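Local structure of FOP (Homo sapiens, 2D68) at residues L24-F32 / T69-E77. The protein is required for anchoring microtubules to the centrosome and for ciliation, its N-terminal part forming a helical homodimerisation domain. Residues are numbered along the deposited sequence; the frame is centred on the assembly and turned at random.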
loop_
_atom_site.group_PDB
_atom_site.type_symbol
_atom_site.label_atom_id
_atom_site.label_comp_id
_atom_site.label_asym_id
_atom_site.label_seq_id
_atom_site.Cartn_x
_atom_site.Cartn_y
_atom_site.Cartn_z
ATOM N N LEU B 24 -0.472 -5.014 -3.396
ATOM C CA LEU B 24 0.736 -4.481 -2.739
ATOM C C LEU B 24 0.449 -3.997 -1.322
ATOM O O LEU B 24 1.284 -4.166 -0.411
ATOM C CB LEU B 24 1.357 -3.352 -3.565
ATOM C CG LEU B 24 2.090 -3.793 -4.830
ATOM C CD1 LEU B 24 2.261 -2.596 -5.763
ATOM C CD2 LEU B 24 3.443 -4.455 -4.519
ATOM N N VAL B 25 -0.711 -3.378 -1.123
ATOM C CA VAL B 25 -1.128 -2.972 0.225
ATOM C C VAL B 25 -1.303 -4.198 1.140
ATOM O O VAL B 25 -0.748 -4.227 2.249
ATOM C CB VAL B 25 -2.400 -2.109 0.164
ATOM C CG1 VAL B 25 -2.934 -1.797 1.593
ATOM C CG2 VAL B 25 -2.102 -0.794 -0.558
ATOM N N ALA B 26 -2.018 -5.219 0.670
ATOM C CA ALA B 26 -2.171 -6.454 1.457
ATOM C C ALA B 26 -0.811 -7.090 1.778
ATOM O O ALA B 26 -0.602 -7.568 2.901
ATOM C CB ALA B 26 -3.094 -7.434 0.747
ATOM N N GLU B 27 0.123 -7.055 0.818
ATOM C CA GLU B 27 1.439 -7.652 1.042
ATOM C C GLU B 27 2.204 -6.885 2.110
ATOM O O GLU B 27 2.912 -7.482 2.899
ATOM C CB GLU B 27 2.251 -7.756 -0.256
ATOM C CG GLU B 27 3.468 -8.725 -0.134
ATOM C CD GLU B 27 4.754 -8.068 0.378
ATOM O OE1 GLU B 27 4.959 -6.861 0.150
ATOM O OE2 GLU B 27 5.572 -8.776 0.994
ATOM N N PHE B 28 2.057 -5.563 2.130
ATOM C CA PHE B 28 2.655 -4.769 3.182
ATOM C C PHE B 28 2.116 -5.203 4.559
ATOM O O PHE B 28 2.885 -5.398 5.501
ATOM C CB PHE B 28 2.391 -3.276 2.927
ATOM C CG PHE B 28 2.759 -2.405 4.085
ATOM C CD1 PHE B 28 4.020 -1.839 4.179
ATOM C CD2 PHE B 28 1.833 -2.130 5.096
ATOM C CE1 PHE B 28 4.357 -1.049 5.281
ATOM C CE2 PHE B 28 2.172 -1.336 6.184
ATOM C CZ PHE B 28 3.436 -0.797 6.270
ATOM N N LEU B 29 0.799 -5.374 4.660
ATOM C CA LEU B 29 0.192 -5.799 5.928
ATOM C C LEU B 29 0.717 -7.165 6.336
ATOM O O LEU B 29 1.063 -7.396 7.509
ATOM C CB LEU B 29 -1.343 -5.805 5.824
ATOM C CG LEU B 29 -2.001 -4.471 5.481
ATOM C CD1 LEU B 29 -3.523 -4.712 5.277
ATOM C CD2 LEU B 29 -1.774 -3.433 6.573
ATOM N N GLN B 30 0.809 -8.082 5.378
ATOM C CA GLN B 30 1.317 -9.433 5.676
ATOM C C GLN B 30 2.791 -9.414 6.068
ATOM O O GLN B 30 3.206 -10.080 7.042
ATOM C CB GLN B 30 1.033 -10.378 4.510
ATOM C CG GLN B 30 -0.478 -10.505 4.287
ATOM C CD GLN B 30 -0.905 -11.732 3.516
ATOM O OE1 GLN B 30 -1.371 -11.623 2.386
ATOM N NE2 GLN B 30 -0.796 -12.899 4.142
ATOM N N PHE B 31 3.576 -8.614 5.347
ATOM C CA PHE B 31 5.019 -8.507 5.638
ATOM C C PHE B 31 5.316 -8.146 7.096
ATOM O O PHE B 31 6.261 -8.684 7.697
ATOM C CB PHE B 31 5.716 -7.511 4.692
ATOM C CG PHE B 31 7.217 -7.565 4.799
ATOM C CD1 PHE B 31 7.936 -8.529 4.083
ATOM C CD2 PHE B 31 7.901 -6.730 5.685
ATOM C CE1 PHE B 31 9.326 -8.606 4.219
ATOM C CE2 PHE B 31 9.291 -6.795 5.817
ATOM C CZ PHE B 31 9.996 -7.751 5.083
ATOM N N PHE B 32 4.534 -7.221 7.646
ATOM C CA PHE B 32 4.752 -6.745 9.012
ATOM C C PHE B 32 3.841 -7.418 10.037
ATOM O O PHE B 32 3.704 -6.941 11.170
ATOM C CB PHE B 32 4.669 -5.224 9.076
ATOM C CG PHE B 32 5.859 -4.552 8.473
ATOM C CD1 PHE B 32 7.111 -4.682 9.074
ATOM C CD2 PHE B 32 5.745 -3.825 7.285
ATOM C CE1 PHE B 32 8.238 -4.099 8.514
ATOM C CE2 PHE B 32 6.876 -3.218 6.719
ATOM C CZ PHE B 32 8.115 -3.343 7.348
ATOM N N THR B 69 15.999 -7.157 -1.619
ATOM C CA THR B 69 14.543 -6.978 -1.629
ATOM C C THR B 69 13.830 -7.800 -0.564
ATOM O O THR B 69 12.756 -7.399 -0.077
ATOM C CB THR B 69 13.906 -7.339 -2.994
ATOM O OG1 THR B 69 14.214 -8.701 -3.320
ATOM C CG2 THR B 69 14.366 -6.411 -4.104
ATOM N N VAL B 70 14.398 -8.963 -0.221
ATOM C CA VAL B 70 13.697 -9.924 0.660
ATOM C C VAL B 70 13.406 -9.390 2.057
ATOM O O VAL B 70 12.450 -9.851 2.727
ATOM C CB VAL B 70 14.387 -11.335 0.731
ATOM C CG1 VAL B 70 14.384 -11.988 -0.630
ATOM C CG2 VAL B 70 15.799 -11.270 1.341
ATOM N N GLY B 71 14.212 -8.411 2.474
ATOM C CA GLY B 71 14.172 -7.861 3.829
ATOM C C GLY B 71 13.164 -6.750 4.030
ATOM O O GLY B 71 13.063 -6.184 5.123
ATOM N N GLY B 72 12.406 -6.433 2.981
ATOM C CA GLY B 72 11.383 -5.385 3.085
ATOM C C GLY B 72 10.119 -5.771 2.345
ATOM O O GLY B 72 10.127 -6.711 1.556
ATOM N N PRO B 73 9.020 -5.040 2.588
ATOM C CA PRO B 73 7.808 -5.302 1.813
ATOM C C PRO B 73 8.079 -4.905 0.363
ATOM O O PRO B 73 9.002 -4.125 0.090
ATOM C CB PRO B 73 6.761 -4.369 2.452
ATOM C CG PRO B 73 7.617 -3.211 2.965
ATOM C CD PRO B 73 8.870 -3.893 3.491
ATOM N N LEU B 74 7.311 -5.447 -0.568
ATOM C CA LEU B 74 7.570 -5.148 -1.963
ATOM C C LEU B 74 7.408 -3.648 -2.267
ATOM O O LEU B 74 8.127 -3.096 -3.101
ATOM C CB LEU B 74 6.687 -6.023 -2.855
ATOM C CG LEU B 74 7.255 -6.311 -4.228
ATOM C CD1 LEU B 74 8.564 -7.093 -4.121
ATOM C CD2 LEU B 74 6.212 -7.108 -5.020
ATOM N N LEU B 75 6.466 -2.981 -1.594
ATOM C CA LEU B 75 6.281 -1.533 -1.789
ATOM C C LEU B 75 7.534 -0.741 -1.456
ATOM O O LEU B 75 7.752 0.344 -1.986
ATOM C CB LEU B 75 5.106 -1.014 -0.956
ATOM C CG LEU B 75 3.731 -1.163 -1.586
ATOM C CD1 LEU B 75 2.625 -0.799 -0.599
ATOM C CD2 LEU B 75 3.615 -0.310 -2.869
ATOM N N LEU B 76 8.377 -1.272 -0.566
ATOM C CA LEU B 76 9.649 -0.584 -0.316
ATOM C C LEU B 76 10.484 -0.493 -1.603
ATOM O O LEU B 76 11.080 0.558 -1.904
ATOM C CB LEU B 76 10.433 -1.278 0.797
ATOM C CG LEU B 76 11.767 -0.569 1.073
ATOM C CD1 LEU B 76 11.583 0.850 1.514
ATOM C CD2 LEU B 76 12.568 -1.359 2.103
ATOM N N GLU B 77 10.534 -1.585 -2.362
ATOM C CA GLU B 77 11.318 -1.610 -3.592
ATOM C C GLU B 77 10.689 -0.725 -4.660
ATOM O O GLU B 77 11.384 0.001 -5.398
ATOM C CB GLU B 77 11.455 -3.047 -4.100
ATOM C CG GLU B 77 12.429 -3.169 -5.263
ATOM C CD GLU B 77 13.902 -2.951 -4.899
ATOM O OE1 GLU B 77 14.244 -2.470 -3.800
ATOM O OE2 GLU B 77 14.740 -3.275 -5.755
HETATM O O HOH W 1 4.176 -4.247 -0.153
#
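F31 lays one face of its ring on the backbone that leads into helix 74-80, a flat aromatic suiting the flat G72-P73 peptide. The N of P73 sits over the middle of that face, and CD of P73 makes a CH-pi contact 4.0 Å from the ring centroid of F31; proline suits the place because its CD, bonded to the electron-withdrawing ring nitrogen, offers C-H groups to the pi face. At the edge of the F31 ring, near its plane, come the carbonyl oxygens of V70 and G71, which its weakly polar C-H rim can face. The ring reaches this far because CG of F31 stands anti to the backbone N (chi1 -170°). CG of P73 reaches two more rings, 3.8 Å from CE2 of F32 and 4.0 Å from CD1 of F28, and CD2 of F31 lies over the centre of the F32 ring. Both segments belong to the LisH-containing dimerisation domain of this protein, and the second subunit joins in, its F12 meeting the ring of F32.

E27 brings a charged side chain into largely apolar packing. Its chain bends at chi2, and OE1 accepts a nearly straight bond from N of L74 (2.8 Å, 168°) on the syn side, 28° out of the carboxylate plane. The glutamate thus serves an amide where the chain enters helix 74-80. A water that donates to OE1 of E27 (2.7 Å) and to O of L24 accepts from N of L75, while OE2 of E27 pairs with R54, so the buried carboxylate is probably kept ionised. One turn back, L24 uses its forked end to meet two leucines between the helices: CD2 touches CD2 of L74 (3.9 Å), while CB and CD1 face CG and CD2 of L75.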